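Side-chain contacts in paenibacillus xanthan lyase (Paenibacillus, PDB 6F2P), which cleaves, by elimination, the terminal beta-D-mannosyl-(1,4)-beta-D-glucuronosyl linkage in the side chains of xanthan: residues Asp46-Asp51 with Arg56-Ala61; Tyr78-Ala83 with Ala99-Gly104. All coordinates share one frame; numbering follows the deposited sequence.

Contact 1 of 2, residues Asp46-Asp51 with Arg56-Ala61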
ATOM      1  N   ASP A  46     -11.016   4.317 -52.089  1.00 19.75           N
ATOM      2  CA  ASP A  46     -10.105   4.252 -53.210  1.00 20.98           C
ATOM      3  C   ASP A  46      -9.389   2.915 -53.268  1.00 22.07           C
ATOM      4  O   ASP A  46      -9.228   2.352 -54.342  1.00 26.84           O
ATOM      5  CB  ASP A  46      -9.095   5.401 -53.138  1.00 22.85           C
ATOM      6  CG  ASP A  46      -9.712   6.738 -53.513  1.00 26.35           C
ATOM      7  OD1 ASP A  46     -10.839   6.739 -54.067  1.00 27.98           O
ATOM      8  OD2 ASP A  46      -9.072   7.782 -53.262  1.00 26.91           O
ATOM      9  N   SER A  47      -8.959   2.403 -52.121  1.00 22.35           N
ATOM     10  CA  SER A  47      -8.202   1.153 -52.099  1.00 17.34           C
ATOM     11  C   SER A  47      -9.098  -0.073 -52.073  1.00 17.30           C
ATOM     12  O   SER A  47      -8.611  -1.194 -52.093  1.00 21.81           O
ATOM     13  CB  SER A  47      -7.259   1.111 -50.903  1.00 19.22           C
ATOM     14  OG  SER A  47      -7.965   1.344 -49.696  1.00 25.22           O
ATOM     15  N   MET A  48     -10.407   0.132 -52.029  1.00 17.14           N
ATOM     16  CA  MET A  48     -11.317  -0.994 -51.884  1.00 18.40           C
ATOM     17  C   MET A  48     -11.370  -1.881 -53.134  1.00 18.19           C
ATOM     18  O   MET A  48     -11.378  -1.397 -54.265  1.00 17.63           O
ATOM     19  CB  MET A  48     -12.725  -0.513 -51.512  1.00 16.06           C
ATOM     20  CG  MET A  48     -13.688  -1.652 -51.185  1.00 15.87           C
ATOM     21  SD  MET A  48     -15.337  -1.109 -50.703  1.00 17.38           S
ATOM     22  CE  MET A  48     -16.076  -2.665 -50.223  1.00 15.30           C
ATOM     23  N   LEU A  49     -11.399  -3.189 -52.914  1.00 14.64           N
ATOM     24  CA  LEU A  49     -11.698  -4.137 -53.971  1.00 17.35           C
ATOM     25  C   LEU A  49     -13.212  -4.232 -54.153  1.00 18.73           C
ATOM     26  O   LEU A  49     -13.934  -4.591 -53.222  1.00 19.80           O
ATOM     27  CB  LEU A  49     -11.069  -5.488 -53.635  1.00 16.95           C
ATOM     28  CG  LEU A  49      -9.553  -5.274 -53.589  1.00 18.38           C
ATOM     29  CD1 LEU A  49      -8.841  -6.351 -52.838  1.00 21.79           C
ATOM     30  CD2 LEU A  49      -9.017  -5.189 -55.010  1.00 18.65           C
ATOM     31  N   LYS A  50     -13.691  -3.899 -55.352  1.00 18.89           N
ATOM     32  CA  LYS A  50     -15.118  -3.675 -55.560  1.00 18.64           C
ATOM     33  C   LYS A  50     -15.862  -4.691 -56.422  1.00 22.22           C
ATOM     34  O   LYS A  50     -17.083  -4.620 -56.526  1.00 33.33           O
ATOM     35  CB  LYS A  50     -15.349  -2.277 -56.127  1.00 19.25           C
ATOM     36  CG  LYS A  50     -14.729  -1.184 -55.287  1.00 18.02           C
ATOM     37  CD  LYS A  50     -15.108   0.184 -55.813  1.00 20.20           C
ATOM     38  CE  LYS A  50     -14.274   1.261 -55.132  1.00 28.04           C
ATOM     39  NZ  LYS A  50     -12.828   0.901 -55.124  1.00 19.67           N
ATOM     40  N   ASP A  51     -15.158  -5.640 -57.022  1.00 20.63           N
ATOM     41  CA  ASP A  51     -15.784  -6.469 -58.053  1.00 27.78           C
ATOM     42  C   ASP A  51     -16.288  -7.834 -57.565  1.00 29.59           C
ATOM     43  O   ASP A  51     -15.744  -8.392 -56.620  1.00 25.47           O
ATOM     44  CB  ASP A  51     -14.830  -6.586 -59.239  1.00 24.98           C
ATOM     45  CG  ASP A  51     -14.312  -5.237 -59.679  1.00 26.22           C
ATOM     46  OD1 ASP A  51     -15.140  -4.303 -59.827  1.00 22.92           O
ATOM     47  OD2 ASP A  51     -13.081  -5.104 -59.835  1.00 26.78           O
ATOM     48  N   ARG A  56     -11.533 -10.676 -51.061  1.00 18.86           N
ATOM     49  CA  ARG A  56     -11.297  -9.867 -49.874  1.00 17.47           C
ATOM     50  C   ARG A  56     -11.834  -8.500 -50.268  1.00 21.62           C
ATOM     51  O   ARG A  56     -12.180  -8.302 -51.437  1.00 24.06           O
ATOM     52  CB  ARG A  56      -9.799  -9.770 -49.583  1.00 16.63           C
ATOM     53  CG  ARG A  56      -9.021  -9.130 -50.726  1.00 20.66           C
ATOM     54  CD  ARG A  56      -7.500  -9.211 -50.587  1.00 21.23           C
ATOM     55  NE  ARG A  56      -7.006 -10.586 -50.599  1.00 19.12           N
ATOM     56  CZ  ARG A  56      -5.761 -10.930 -50.909  1.00 15.38           C
ATOM     57  NH1 ARG A  56      -4.875 -10.007 -51.261  1.00 14.46           N
ATOM     58  NH2 ARG A  56      -5.404 -12.205 -50.866  1.00 18.83           N
ATOM     59  N   LEU A  57     -11.912  -7.560 -49.329  1.00 17.19           N
ATOM     60  CA  LEU A  57     -12.381  -6.214 -49.668  1.00 17.08           C
ATOM     61  C   LEU A  57     -11.242  -5.208 -49.736  1.00 21.23           C
ATOM     62  O   LEU A  57     -11.359  -4.167 -50.379  1.00 21.66           O
ATOM     63  CB  LEU A  57     -13.448  -5.730 -48.686  1.00 13.62           C
ATOM     64  CG  LEU A  57     -14.707  -6.589 -48.569  1.00 16.74           C
ATOM     65  CD1 LEU A  57     -15.745  -5.875 -47.725  1.00 14.75           C
ATOM     66  CD2 LEU A  57     -15.283  -6.960 -49.933  1.00 16.78           C
ATOM     67  N   TRP A  58     -10.153  -5.510 -49.036  1.00 23.62           N
ATOM     68  CA  TRP A  58      -8.936  -4.719 -49.121  1.00 20.41           C
ATOM     69  C   TRP A  58      -7.778  -5.693 -49.108  1.00 24.28           C
ATOM     70  O   TRP A  58      -7.886  -6.771 -48.531  1.00 24.81           O
ATOM     71  CB  TRP A  58      -8.806  -3.756 -47.947  1.00 19.86           C
ATOM     72  CG  TRP A  58      -9.649  -2.539 -48.066  1.00 20.30           C
ATOM     73  CD1 TRP A  58      -9.295  -1.353 -48.638  1.00 19.87           C
ATOM     74  CD2 TRP A  58     -10.990  -2.373 -47.591  1.00 16.84           C
ATOM     75  NE1 TRP A  58     -10.337  -0.461 -48.558  1.00 18.81           N
ATOM     76  CE2 TRP A  58     -11.391  -1.063 -47.920  1.00 20.21           C
ATOM     77  CE3 TRP A  58     -11.896  -3.211 -46.931  1.00 15.40           C
ATOM     78  CZ2 TRP A  58     -12.661  -0.565 -47.605  1.00 18.39           C
ATOM     79  CZ3 TRP A  58     -13.159  -2.718 -46.620  1.00 14.60           C
ATOM     80  CH2 TRP A  58     -13.528  -1.408 -46.962  1.00 18.04           C
ATOM     81  N   ASN A  59      -6.677  -5.318 -49.749  1.00 24.46           N
ATOM     82  CA  ASN A  59      -5.505  -6.174 -49.784  1.00 24.43           C
ATOM     83  C   ASN A  59      -4.800  -6.231 -48.435  1.00 25.55           C
ATOM     84  O   ASN A  59      -4.149  -7.219 -48.100  1.00 26.91           O
ATOM     85  CB  ASN A  59      -4.537  -5.720 -50.878  1.00 22.09           C
ATOM     86  CG  ASN A  59      -4.825  -6.377 -52.215  1.00 24.17           C
ATOM     87  OD1 ASN A  59      -5.308  -7.516 -52.274  1.00 21.51           O
ATOM     88  ND2 ASN A  59      -4.530  -5.662 -53.300  1.00 15.36           N
ATOM     89  N   ASP A  60      -4.942  -5.175 -47.650  1.00 22.27           N
ATOM     90  CA  ASP A  60      -4.270  -5.121 -46.362  1.00 22.04           C
ATOM     91  C   ASP A  60      -5.021  -5.969 -45.341  1.00 23.44           C
ATOM     92  O   ASP A  60      -4.694  -5.968 -44.150  1.00 21.17           O
ATOM     93  CB  ASP A  60      -4.116  -3.670 -45.888  1.00 21.92           C
ATOM     94  CG  ASP A  60      -5.431  -3.043 -45.425  1.00 23.13           C
ATOM     95  OD1 ASP A  60      -6.516  -3.627 -45.644  1.00 26.28           O
ATOM     96  OD2 ASP A  60      -5.377  -1.937 -44.847  1.00 29.61           O
ATOM     97  N   ALA A  61      -6.045  -6.670 -45.818  1.00 18.30           N
ATOM     98  CA  ALA A  61      -6.845  -7.530 -44.964  1.00 19.89           C
ATOM     99  C   ALA A  61      -7.229  -8.800 -45.696  1.00 18.25           C
ATOM    100  O   ALA A  61      -8.410  -9.020 -45.962  1.00 22.22           O
ATOM    101  CB  ALA A  61      -8.089  -6.798 -44.493  1.00 22.01           C
TER
HETATM  102  O   HOH W   1      -6.540  -2.902 -51.996  1.00 17.06           O
HETATM  103  O   HOH W   2      -6.349   0.128 -47.182  1.00 32.11           O
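The loop between helix 28-46 and helix 68-85, in the alpha-helical domain of this family 8 polysaccharide lyase, folds back so that Met-48 lies over one face of Trp-58 in a Met-aromatic contact. Met-48 CA stands 3.9 Å from the centroid of the five-membered ring of Trp-58, a CH-pi contact. The extended side chain then runs on, and Met-48 SD lies obliquely, 4.7 Å from the centroid of the Trp-58 six-membered ring. With Met-48 CG anti to the backbone N (chi1 -173°), the chain stays along the indole, and Met-48 CE ends 4.1 Å from Leu-57 CD1. A long unbranched methionine follows a flat ring closely, while the indole offers it a broad apolar face and keeps an N-H, Trp-58 NE1, for Tyr-44 O. Small Ser-47 brings its hydroxyl to the ring edge without covering the face: Ser-47 OG approaches Trp-58 CD1 and is hydrogen-bonded to Gly-43 O. The backbones are tied by Leu-49 N to Leu-57 O, at 2.7 Å and nearly straight (164°). A water that donates to Ser-47 O makes a weak further link to Asn-59 N. On the more exposed side, Leu-49 lies alongside the aliphatic part of Arg-56, and Leu-49 CD1 lies 3.5 Å from Arg-56 CG. Arg-56 bends at chi3 (63°), and its NH1 donates to Asn-59 OD1 at 2.7 Å.

Contact 2 of 2, residues Tyr78-Ala83 with Ala99-Gly104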
ATOM      1  N   TYR A  78     -16.494   0.844 -41.563  1.00 15.82           N
ATOM      2  CA  TYR A  78     -16.994   1.831 -40.623  1.00 15.77           C
ATOM      3  C   TYR A  78     -16.579   3.256 -40.993  1.00 16.38           C
ATOM      4  O   TYR A  78     -17.392   4.183 -40.923  1.00 12.06           O
ATOM      5  CB  TYR A  78     -16.554   1.530 -39.192  1.00 16.85           C
ATOM      6  CG  TYR A  78     -16.957   2.643 -38.259  1.00 18.29           C
ATOM      7  CD1 TYR A  78     -18.281   2.795 -37.861  1.00 17.15           C
ATOM      8  CD2 TYR A  78     -16.031   3.573 -37.816  1.00 17.49           C
ATOM      9  CE1 TYR A  78     -18.662   3.833 -37.028  1.00 18.00           C
ATOM     10  CE2 TYR A  78     -16.406   4.620 -36.980  1.00 19.30           C
ATOM     11  CZ  TYR A  78     -17.722   4.742 -36.589  1.00 20.81           C
ATOM     12  OH  TYR A  78     -18.096   5.770 -35.753  1.00 24.77           O
ATOM     13  N   ASP A  79     -15.313   3.432 -41.363  1.00 20.51           N
ATOM     14  CA  ASP A  79     -14.807   4.766 -41.690  1.00 22.65           C
ATOM     15  C   ASP A  79     -15.599   5.366 -42.836  1.00 17.97           C
ATOM     16  O   ASP A  79     -15.937   6.544 -42.804  1.00 18.42           O
ATOM     17  CB  ASP A  79     -13.316   4.736 -42.045  1.00 21.52           C
ATOM     18  CG  ASP A  79     -12.428   4.508 -40.831  1.00 27.38           C
ATOM     19  OD1 ASP A  79     -12.896   4.745 -39.696  1.00 25.30           O
ATOM     20  OD2 ASP A  79     -11.260   4.101 -41.009  1.00 28.02           O
ATOM     21  N   MET A  80     -15.901   4.540 -43.836  1.00 19.22           N
ATOM     22  CA  MET A  80     -16.664   4.969 -45.007  1.00 20.54           C
ATOM     23  C   MET A  80     -18.089   5.332 -44.600  1.00 18.75           C
ATOM     24  O   MET A  80     -18.605   6.397 -44.961  1.00 17.59           O
ATOM     25  CB  MET A  80     -16.664   3.868 -46.077  1.00 13.65           C
ATOM     26  CG  MET A  80     -15.282   3.552 -46.622  1.00 16.66           C
ATOM     27  SD  MET A  80     -15.179   1.986 -47.532  1.00 22.20           S
ATOM     28  CE  MET A  80     -16.240   2.326 -48.935  1.00 17.10           C
ATOM     29  N   ALA A  81     -18.713   4.436 -43.844  1.00 17.08           N
ATOM     30  CA  ALA A  81     -20.041   4.677 -43.287  1.00 16.79           C
ATOM     31  C   ALA A  81     -20.088   5.979 -42.478  1.00 16.29           C
ATOM     32  O   ALA A  81     -21.079   6.709 -42.517  1.00 18.47           O
ATOM     33  CB  ALA A  81     -20.476   3.486 -42.434  1.00 12.17           C
ATOM     34  N   LEU A  82     -19.005   6.275 -41.766  1.00 14.87           N
ATOM     35  CA  LEU A  82     -18.935   7.477 -40.955  1.00 16.25           C
ATOM     36  C   LEU A  82     -19.031   8.728 -41.820  1.00 18.80           C
ATOM     37  O   LEU A  82     -19.846   9.612 -41.553  1.00 22.05           O
ATOM     38  CB  LEU A  82     -17.652   7.507 -40.120  1.00 19.28           C
ATOM     39  CG  LEU A  82     -17.515   8.652 -39.101  1.00 22.29           C
ATOM     40  CD1 LEU A  82     -18.672   8.680 -38.106  1.00 18.17           C
ATOM     41  CD2 LEU A  82     -16.197   8.582 -38.350  1.00 14.83           C
ATOM     42  N   ALA A  83     -18.198   8.813 -42.850  1.00 20.34           N
ATOM     43  CA  ALA A  83     -18.245   9.968 -43.745  1.00 23.87           C
ATOM     44  C   ALA A  83     -19.599  10.023 -44.439  1.00 20.12           C
ATOM     45  O   ALA A  83     -20.166  11.098 -44.631  1.00 16.89           O
ATOM     46  CB  ALA A  83     -17.121   9.920 -44.767  1.00 15.33           C
ATOM     47  N   ALA A  99     -23.676   2.337 -51.799  1.00 21.83           N
ATOM     48  CA  ALA A  99     -23.747   1.053 -52.487  1.00 20.13           C
ATOM     49  C   ALA A  99     -22.522   0.199 -52.205  1.00 18.13           C
ATOM     50  O   ALA A  99     -22.635  -1.008 -52.006  1.00 21.22           O
ATOM     51  CB  ALA A  99     -23.929   1.256 -53.986  1.00 16.23           C
ATOM     52  N   ASP A 100     -21.350   0.828 -52.186  1.00 18.31           N
ATOM     53  CA  ASP A 100     -20.113   0.089 -51.964  1.00 18.37           C
ATOM     54  C   ASP A 100     -20.001  -0.410 -50.527  1.00 24.80           C
ATOM     55  O   ASP A 100     -19.528  -1.526 -50.280  1.00 23.02           O
ATOM     56  CB  ASP A 100     -18.897   0.923 -52.368  1.00 21.78           C
ATOM     57  CG  ASP A 100     -18.651   0.896 -53.871  1.00 26.17           C
ATOM     58  OD1 ASP A 100     -19.077  -0.087 -54.515  1.00 27.31           O
ATOM     59  OD2 ASP A 100     -18.040   1.850 -54.403  1.00 25.06           O
ATOM     60  N   ILE A 101     -20.462   0.413 -49.589  1.00 21.03           N
ATOM     61  CA  ILE A 101     -20.520   0.005 -48.201  1.00 18.03           C
ATOM     62  C   ILE A 101     -21.410  -1.219 -48.048  1.00 20.19           C
ATOM     63  O   ILE A 101     -20.997  -2.233 -47.478  1.00 20.40           O
ATOM     64  CB  ILE A 101     -21.049   1.122 -47.311  1.00 22.14           C
ATOM     65  CG1 ILE A 101     -20.060   2.282 -47.297  1.00 21.49           C
ATOM     66  CG2 ILE A 101     -21.247   0.615 -45.906  1.00 18.65           C
ATOM     67  CD1 ILE A 101     -20.600   3.515 -46.657  1.00 17.16           C
ATOM     68  N   ILE A 102     -22.620  -1.137 -48.587  1.00 19.32           N
ATOM     69  CA  ILE A 102     -23.607  -2.191 -48.376  1.00 19.12           C
ATOM     70  C   ILE A 102     -23.217  -3.500 -49.051  1.00 22.55           C
ATOM     71  O   ILE A 102     -23.400  -4.587 -48.480  1.00 17.15           O
ATOM     72  CB  ILE A 102     -25.004  -1.750 -48.820  1.00 18.12           C
ATOM     73  CG1 ILE A 102     -25.441  -0.535 -47.996  1.00 15.53           C
ATOM     74  CG2 ILE A 102     -25.987  -2.903 -48.688  1.00 16.08           C
ATOM     75  CD1 ILE A 102     -26.898  -0.188 -48.119  1.00 17.30           C
ATOM     76  N   SER A 103     -22.667  -3.392 -50.260  1.00 25.23           N
ATOM     77  CA  SER A 103     -22.182  -4.560 -50.986  1.00 17.40           C
ATOM     78  C   SER A 103     -21.061  -5.221 -50.191  1.00 23.19           C
ATOM     79  O   SER A 103     -20.992  -6.450 -50.096  1.00 18.91           O
ATOM     80  CB  SER A 103     -21.681  -4.156 -52.365  1.00 16.58           C
ATOM     81  OG  SER A 103     -20.953  -5.216 -52.969  1.00 29.63           O
ATOM     82  N   GLY A 104     -20.188  -4.394 -49.617  1.00 21.00           N
ATOM     83  CA  GLY A 104     -19.158  -4.881 -48.721  1.00 19.33           C
ATOM     84  C   GLY A 104     -19.745  -5.698 -47.583  1.00 20.24           C
ATOM     85  O   GLY A 104     -19.273  -6.799 -47.295  1.00 20.46           O
TER
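Ile-101 pushes its CD1 methyl against the backbone of Met-80 and Ala-81, joining helix 95-111 to helix 68-85, two successive helices of the alpha-helical domain that run here in roughly opposite directions. Ile-101 CD1 rests 3.5 Å from Ala-81 N. The same Ile-101 CD1 is 3.7 Å from Met-80 C, so it sits on the peptide link between the two residues. Ile-101 CG1 stands anti to the carbonyl carbon (chi1 -66°), and an extended chi2 of 170° carries CD1 outward from its own helix to reach that link. Isoleucine fits because this branch is long enough to span the distance between the helices and is wholly apolar.

The side chains of Met-80 and Ile-101 lie antiparallel, each reaching toward the other's helix, with Met-80 CB 3.9 Å from Ile-101 CG1. Beyond CG the methionine bends at chi3 (65°), which places Met-80 CE 4.2 Å from Ile-101 CG1; a flexible thioether chain can make such a turn where a branched one would be more restricted. Ala-81 offers just a methyl, and this small side chain lets the isoleucine approach the helix backbone closely. Replacing Ile-101 with an alanine would probably open a gap over the Met-80 to Ala-81 peptide and leave the Met-80 methyl freer to turn.

All three touching residues are buried. Met-80 also packs on Trp-45 of helix 28-46, and Ala-81 on Met-141 of helix 123-141, so the pair belongs to a wider hydrophobic interior of the helical domain. On the Ala-81 side of the contact, Ala-81 CB lies 4.2 Å from Ile-101 CD1.

Overall arrangement
Leaving helix 28-46, the chain first enters the loop in which contact 1 brings residues 46-51 against 56-61, closing a short turnaround of four intervening residues. It then forms helix 68-85, crosses a linker and returns in helix 95-111, where contact 2 joins 78-83 to 99-104. The two closures follow in series, neither nested nor crossed, and their centres lie 12 Å apart. They also touch directly: Trp-58 CZ2 reaches Met-80 SD at 3.6 Å, and Leu-57 CD1 meets Gly-104 O. The loop of contact 1 thus packs onto the helix pair of contact 2 near one end of the elongated molecule, within the alpha-helical domain.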